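Side-chain contacts in purine-binding protein BAB2_0673 (Brucella melitensis biovar Abortus, PDB 3S99), which binds adenine and probably other purines such as guanine, and may deliver them to an ABC-type uptake system: residues N129-F132 and Y133-R136; K264-D268 and G269-S273. One frame throughout, in Å; residues are numbered along the deposited sequence.

In the fold
Both contacts are local, each made within one continuous run of chain. In contact 1, strand 125-130 turns into helix 132-146 through an inverse gamma turn; in contact 2, helix 256-268 stops in a Schellman motif and the chain runs on toward strand 275-278. That strand lies next to 125-130 at one edge of the parallel sheet, so the two turns serve neighbouring strands although their centres are 26 Å apart and their nearest atoms about 12 Å. Contact 1 lies near the purine: the side chain of F132 is about 5 Å from the bound adenine and about 4 Å from that of W42. Contact 2 lies away from the binding site.

Contact 1 (N129-F132 and Y133-R136); sequences NARF and YEGR
R131 is the centre of an inverse gamma turn, a tight bend between a strand and a helix, and its long side chain lies alongside Y133, pointing the same way. Extended from CG to NE, the arginine sends NH1 to the phenol oxygen, a hydrogen bond of 3.0 Å from R131 NH1 to Y133 OH, with the oxygen 21° out of the guanidinium plane. The two flat groups stand almost perpendicular, 82° apart. Y133 gets there because its CG sits between the backbone N and the carbonyl carbon (chi1 71°), which carries the ring back toward R131; one face then lies against R131 O, and Y133 CE1 comes 3.7 Å from R131 CB. That same R131 O accepts the backbone N-H of E134 (N to O 3.0 Å), while R136 N donates to F132 O at 3.3 Å, an i to i+4 helical bond. A130 O sits over one face of the F132 ring, offset toward its rim; this apolar ring suits a place beside W42 at the adenine pocket. E134 OE2 is 3.5 Å from R131 CD but beyond salt-bridge range, and E134 OE1 is bonded to M280 N. Arginine suits a site offering a hydroxyl, a carboxylate and an indole: D337 pairs with NH2, W277 makes a cation-pi contact, E134 probably adds a weaker attraction, and the tyrosine bond at NH1 probably helps fix the group's rotation.

Contact 2 (K264-D268 and G269-S273); sequences KAVLD and GTWKS
D268 and T270 meet across a Schellman motif, the turn that ends helix 256-268, with G269 as its residue of positive phi (79°). Glycine is at ease there, having no CB to crowd the carbonyl of D268, and G269 N reaches back to V266 O at 3.2 Å. The aspartate is worth following outward. Its CB lies beside the backbone N of G269. D268 CG, placed between the backbone N and the carbonyl carbon (chi1 72°), turns the carboxylate back over the turn and comes 3.5 Å from T270 OG1. D268 OD1 then takes two bonds from one threonine: T270 OG1 donates to its syn side at 2.7 Å, and T270 N to its anti side, both from the same face of the carboxylate. D268 OD1 also lies 2.9 Å from A265 O, an unfavourable pair of acceptors that the two donors probably offset. OD2 merely skirts the threonine, with OG1 and CG2 as its neighbours. Threonine fits because it carries a hydroxyl, which a chi1 of 66° sets beside D268 OD1. T270 N-H is shared between that oxygen and A265 O, so the aspartate probably helps hold the turn.

On the apolar side, A265 is small enough for W271 to pack closely against it, CB to CB. V266 lies side by side with the indole. W271 directs its ring toward the sheet, where L89 and K112 touch it, NE1 is hydrogen-bonded to E114 and R262 makes a cation-pi contact; a large ring with one N-H suits a buried place that offers an acceptor. After the turn, K272 folds back, its NZ donating to T270 O. Between helix and indole, the nearest approach of side chains is V266 CG2 to W271 CD1, 3.6 Å.

Contact 1 (N129-F132 and Y133-R136)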
ATOM      1  N   ASN A 129      -3.451  -8.208   5.129  1.00 14.65           N
ATOM      2  CA  ASN A 129      -2.488  -7.123   5.089  1.00 15.21           C
ATOM      3  C   ASN A 129      -1.306  -7.468   4.165  1.00 15.38           C
ATOM      4  O   ASN A 129      -0.973  -8.639   3.999  1.00 15.98           O
ATOM      5  CB  ASN A 129      -2.026  -6.832   6.542  1.00 16.05           C
ATOM      6  CG  ASN A 129      -1.360  -5.474   6.685  1.00 17.34           C
ATOM      7  OD1 ASN A 129      -1.372  -4.692   5.741  1.00 16.63           O
ATOM      8  ND2 ASN A 129      -0.797  -5.178   7.883  1.00 17.86           N
ATOM      9  N   ALA A 130      -0.710  -6.454   3.532  1.00 15.28           N
ATOM     10  CA  ALA A 130       0.428  -6.638   2.632  1.00 15.29           C
ATOM     11  C   ALA A 130       1.609  -5.895   3.190  1.00 14.81           C
ATOM     12  O   ALA A 130       1.450  -4.779   3.679  1.00 14.68           O
ATOM     13  CB  ALA A 130       0.126  -6.113   1.224  1.00 15.20           C
ATOM     14  N   ARG A 131       2.798  -6.490   3.090  1.00 14.46           N
ATOM     15  CA  ARG A 131       4.020  -5.810   3.502  1.00 14.60           C
ATOM     16  C   ARG A 131       4.471  -4.805   2.428  1.00 15.03           C
ATOM     17  O   ARG A 131       5.526  -4.997   1.795  1.00 14.77           O
ATOM     18  CB  ARG A 131       5.140  -6.820   3.739  1.00 14.67           C
ATOM     19  CG  ARG A 131       4.831  -7.836   4.816  1.00 16.14           C
ATOM     20  CD  ARG A 131       6.053  -8.686   5.172  1.00 18.34           C
ATOM     21  NE  ARG A 131       5.686  -9.722   6.129  1.00 17.39           N
ATOM     22  CZ  ARG A 131       5.679  -9.593   7.453  1.00 16.99           C
ATOM     23  NH1 ARG A 131       6.076  -8.477   8.035  1.00 17.84           N
ATOM     24  NH2 ARG A 131       5.270 -10.609   8.221  1.00 16.28           N
ATOM     25  N   PHE A 132       3.677  -3.747   2.225  1.00 13.83           N
ATOM     26  CA  PHE A 132       4.014  -2.755   1.218  1.00 13.79           C
ATOM     27  C   PHE A 132       5.428  -2.169   1.398  1.00 13.47           C
ATOM     28  O   PHE A 132       6.082  -1.797   0.442  1.00 13.35           O
ATOM     29  CB  PHE A 132       3.042  -1.582   1.246  1.00 14.12           C
ATOM     30  CG  PHE A 132       1.584  -1.970   1.281  1.00 14.08           C
ATOM     31  CD1 PHE A 132       0.952  -2.459   0.157  1.00 13.80           C
ATOM     32  CD2 PHE A 132       0.844  -1.819   2.437  1.00 15.07           C
ATOM     33  CE1 PHE A 132      -0.377  -2.785   0.192  1.00 15.06           C
ATOM     34  CE2 PHE A 132      -0.513  -2.135   2.465  1.00 15.38           C
ATOM     35  CZ  PHE A 132      -1.110  -2.628   1.331  1.00 14.64           C
ATOM     36  N   TYR A 133       5.874  -2.071   2.632  1.00 13.79           N
ATOM     37  CA  TYR A 133       7.184  -1.498   2.969  1.00 14.30           C
ATOM     38  C   TYR A 133       8.348  -2.283   2.334  1.00 14.49           C
ATOM     39  O   TYR A 133       9.467  -1.762   2.245  1.00 16.60           O
ATOM     40  CB  TYR A 133       7.348  -1.403   4.499  1.00 13.98           C
ATOM     41  CG  TYR A 133       7.518  -2.757   5.167  1.00 13.95           C
ATOM     42  CD1 TYR A 133       6.467  -3.381   5.806  1.00 14.47           C
ATOM     43  CD2 TYR A 133       8.738  -3.428   5.115  1.00 16.69           C
ATOM     44  CE1 TYR A 133       6.632  -4.645   6.397  1.00 16.64           C
ATOM     45  CE2 TYR A 133       8.900  -4.681   5.688  1.00 18.11           C
ATOM     46  CZ  TYR A 133       7.841  -5.269   6.334  1.00 18.43           C
ATOM     47  OH  TYR A 133       8.034  -6.510   6.866  1.00 22.66           O
ATOM     48  N   GLU A 134       8.101  -3.504   1.871  1.00 13.73           N
ATOM     49  CA  GLU A 134       9.122  -4.246   1.162  1.00 14.14           C
ATOM     50  C   GLU A 134       9.417  -3.585  -0.176  1.00 14.12           C
ATOM     51  O   GLU A 134      10.574  -3.397  -0.522  1.00 13.86           O
ATOM     52  CB  GLU A 134       8.733  -5.712   0.987  1.00 14.60           C
ATOM     53  CG  GLU A 134       8.765  -6.513   2.284  1.00 16.16           C
ATOM     54  CD  GLU A 134       8.408  -8.003   2.101  1.00 15.80           C
ATOM     55  OE1 GLU A 134       7.791  -8.338   1.090  1.00 19.90           O
ATOM     56  OE2 GLU A 134       8.743  -8.836   2.980  1.00 20.81           O
ATOM     57  N   GLY A 135       8.363  -3.148  -0.880  1.00 13.93           N
ATOM     58  CA  GLY A 135       8.495  -2.385  -2.115  1.00 12.88           C
ATOM     59  C   GLY A 135       9.111  -1.031  -1.875  1.00 13.20           C
ATOM     60  O   GLY A 135       9.867  -0.538  -2.695  1.00 14.14           O
ATOM     61  N   ARG A 136       8.795  -0.412  -0.750  1.00 12.34           N
ATOM     62  CA  ARG A 136       9.359   0.884  -0.438  1.00 12.00           C
ATOM     63  C   ARG A 136      10.888   0.815  -0.349  1.00 12.26           C
ATOM     64  O   ARG A 136      11.580   1.772  -0.703  1.00 12.65           O
ATOM     65  CB  ARG A 136       8.826   1.378   0.894  1.00 11.82           C
ATOM     66  CG  ARG A 136       7.334   1.677   0.887  1.00 13.34           C
ATOM     67  CD  ARG A 136       7.053   2.964   0.183  1.00 13.58           C
ATOM     68  NE  ARG A 136       5.620   3.261   0.229  1.00 14.94           N
ATOM     69  CZ  ARG A 136       5.020   4.229  -0.435  1.00 12.21           C
ATOM     70  NH1 ARG A 136       5.686   5.021  -1.252  1.00 13.83           N
ATOM     71  NH2 ARG A 136       3.713   4.392  -0.277  1.00 14.89           N
TER

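Contact 2 (K264-D268 and G269-S273)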
ATOM      1  N   LYS A 264     -13.463 -18.958  -3.574  1.00 19.43           N
ATOM      2  CA  LYS A 264     -13.481 -20.423  -3.697  1.00 20.71           C
ATOM      3  C   LYS A 264     -13.747 -21.094  -2.341  1.00 20.31           C
ATOM      4  O   LYS A 264     -14.528 -22.047  -2.253  1.00 19.42           O
ATOM      5  CB  LYS A 264     -12.145 -20.930  -4.237  1.00 22.19           C
ATOM      6  CG  LYS A 264     -12.000 -20.862  -5.762  1.00 25.23           C
ATOM      7  CD  LYS A 264     -10.577 -21.221  -6.176  1.00 27.81           C
ATOM      8  CE  LYS A 264     -10.409 -21.159  -7.682  1.00 30.36           C
ATOM      9  NZ  LYS A 264      -9.135 -21.760  -8.091  1.00 31.17           N
ATOM     10  N   ALA A 265     -13.116 -20.557  -1.286  1.00 19.44           N
ATOM     11  CA  ALA A 265     -13.279 -21.086   0.064  1.00 19.93           C
ATOM     12  C   ALA A 265     -14.720 -20.903   0.549  1.00 20.06           C
ATOM     13  O   ALA A 265     -15.251 -21.773   1.223  1.00 22.45           O
ATOM     14  CB  ALA A 265     -12.264 -20.446   1.038  1.00 18.69           C
ATOM     15  N   VAL A 266     -15.372 -19.804   0.186  1.00 19.72           N
ATOM     16  CA  VAL A 266     -16.778 -19.627   0.518  1.00 20.36           C
ATOM     17  C   VAL A 266     -17.663 -20.628  -0.273  1.00 22.57           C
ATOM     18  O   VAL A 266     -18.472 -21.333   0.309  1.00 23.30           O
ATOM     19  CB  VAL A 266     -17.221 -18.195   0.282  1.00 19.84           C
ATOM     20  CG1 VAL A 266     -18.732 -18.074   0.337  1.00 21.46           C
ATOM     21  CG2 VAL A 266     -16.545 -17.270   1.319  1.00 19.56           C
ATOM     22  N   LEU A 267     -17.472 -20.687  -1.581  1.00 23.31           N
ATOM     23  CA  LEU A 267     -18.145 -21.647  -2.444  1.00 25.22           C
ATOM     24  C   LEU A 267     -17.976 -23.102  -1.982  1.00 26.51           C
ATOM     25  O   LEU A 267     -18.923 -23.863  -2.038  1.00 27.71           O
ATOM     26  CB  LEU A 267     -17.622 -21.512  -3.885  1.00 25.79           C
ATOM     27  CG  LEU A 267     -17.973 -20.233  -4.676  1.00 25.12           C
ATOM     28  CD1 LEU A 267     -17.061 -20.051  -5.876  1.00 25.31           C
ATOM     29  CD2 LEU A 267     -19.448 -20.225  -5.116  1.00 24.48           C
ATOM     30  N   ASP A 268     -16.788 -23.509  -1.544  1.00 27.46           N
ATOM     31  CA  ASP A 268     -16.621 -24.909  -1.135  1.00 28.93           C
ATOM     32  C   ASP A 268     -16.873 -25.184   0.357  1.00 28.94           C
ATOM     33  O   ASP A 268     -16.739 -26.314   0.792  1.00 29.87           O
ATOM     34  CB  ASP A 268     -15.281 -25.487  -1.603  1.00 29.99           C
ATOM     35  CG  ASP A 268     -14.081 -24.943  -0.845  1.00 30.84           C
ATOM     36  OD1 ASP A 268     -14.242 -24.269   0.193  1.00 34.20           O
ATOM     37  OD2 ASP A 268     -12.957 -25.219  -1.300  1.00 32.20           O
ATOM     38  N   GLY A 269     -17.218 -24.155   1.130  1.00 27.71           N
ATOM     39  CA  GLY A 269     -17.550 -24.301   2.549  1.00 27.23           C
ATOM     40  C   GLY A 269     -16.390 -24.430   3.512  1.00 27.24           C
ATOM     41  O   GLY A 269     -16.608 -24.814   4.662  1.00 28.81           O
ATOM     42  N   THR A 270     -15.163 -24.133   3.068  1.00 25.84           N
ATOM     43  CA  THR A 270     -13.984 -24.261   3.904  1.00 24.93           C
ATOM     44  C   THR A 270     -13.452 -22.873   4.410  1.00 22.72           C
ATOM     45  O   THR A 270     -12.398 -22.816   5.007  1.00 22.18           O
ATOM     46  CB  THR A 270     -12.824 -25.001   3.178  1.00 25.31           C
ATOM     47  OG1 THR A 270     -12.374 -24.208   2.086  1.00 24.99           O
ATOM     48  CG2 THR A 270     -13.230 -26.436   2.637  1.00 28.05           C
ATOM     49  N   TRP A 271     -14.180 -21.782   4.190  1.00 20.79           N
ATOM     50  CA  TRP A 271     -13.687 -20.454   4.570  1.00 18.95           C
ATOM     51  C   TRP A 271     -13.660 -20.398   6.082  1.00 17.99           C
ATOM     52  O   TRP A 271     -14.655 -20.645   6.745  1.00 18.38           O
ATOM     53  CB  TRP A 271     -14.596 -19.329   4.048  1.00 17.95           C
ATOM     54  CG  TRP A 271     -14.107 -17.898   4.282  1.00 15.62           C
ATOM     55  CD1 TRP A 271     -13.534 -17.085   3.355  1.00 15.49           C
ATOM     56  CD2 TRP A 271     -14.193 -17.102   5.492  1.00 14.26           C
ATOM     57  NE1 TRP A 271     -13.268 -15.846   3.890  1.00 15.55           N
ATOM     58  CE2 TRP A 271     -13.645 -15.830   5.201  1.00 14.63           C
ATOM     59  CE3 TRP A 271     -14.657 -17.340   6.778  1.00 14.76           C
ATOM     60  CZ2 TRP A 271     -13.557 -14.802   6.156  1.00 13.93           C
ATOM     61  CZ3 TRP A 271     -14.549 -16.305   7.749  1.00 13.28           C
ATOM     62  CH2 TRP A 271     -14.054 -15.054   7.409  1.00 13.65           C
ATOM     63  N   LYS A 272     -12.510 -20.057   6.606  1.00 17.45           N
ATOM     64  CA  LYS A 272     -12.342 -19.833   8.026  1.00 17.19           C
ATOM     65  C   LYS A 272     -11.572 -18.531   8.259  1.00 16.31           C
ATOM     66  O   LYS A 272     -10.672 -18.147   7.457  1.00 15.67           O
ATOM     67  CB  LYS A 272     -11.588 -21.018   8.626  1.00 17.19           C
ATOM     68  CG  LYS A 272     -12.361 -22.355   8.605  1.00 19.78           C
ATOM     69  CD  LYS A 272     -11.507 -23.561   9.133  1.00 21.45           C
ATOM     70  CE  LYS A 272     -10.484 -24.001   8.095  1.00 24.48           C
ATOM     71  NZ  LYS A 272     -11.189 -24.599   6.887  1.00 26.27           N
ATOM     72  N   SER A 273     -11.877 -17.896   9.392  1.00 15.77           N
ATOM     73  CA  SER A 273     -11.253 -16.636   9.806  1.00 15.44           C
ATOM     74  C   SER A 273      -9.746 -16.792   9.950  1.00 15.46           C
ATOM     75  O   SER A 273      -9.267 -17.802  10.474  1.00 15.93           O
ATOM     76  CB  SER A 273     -11.856 -16.194  11.150  1.00 16.46           C
ATOM     77  OG  SER A 273     -11.179 -15.098  11.732  1.00 19.50           O
TER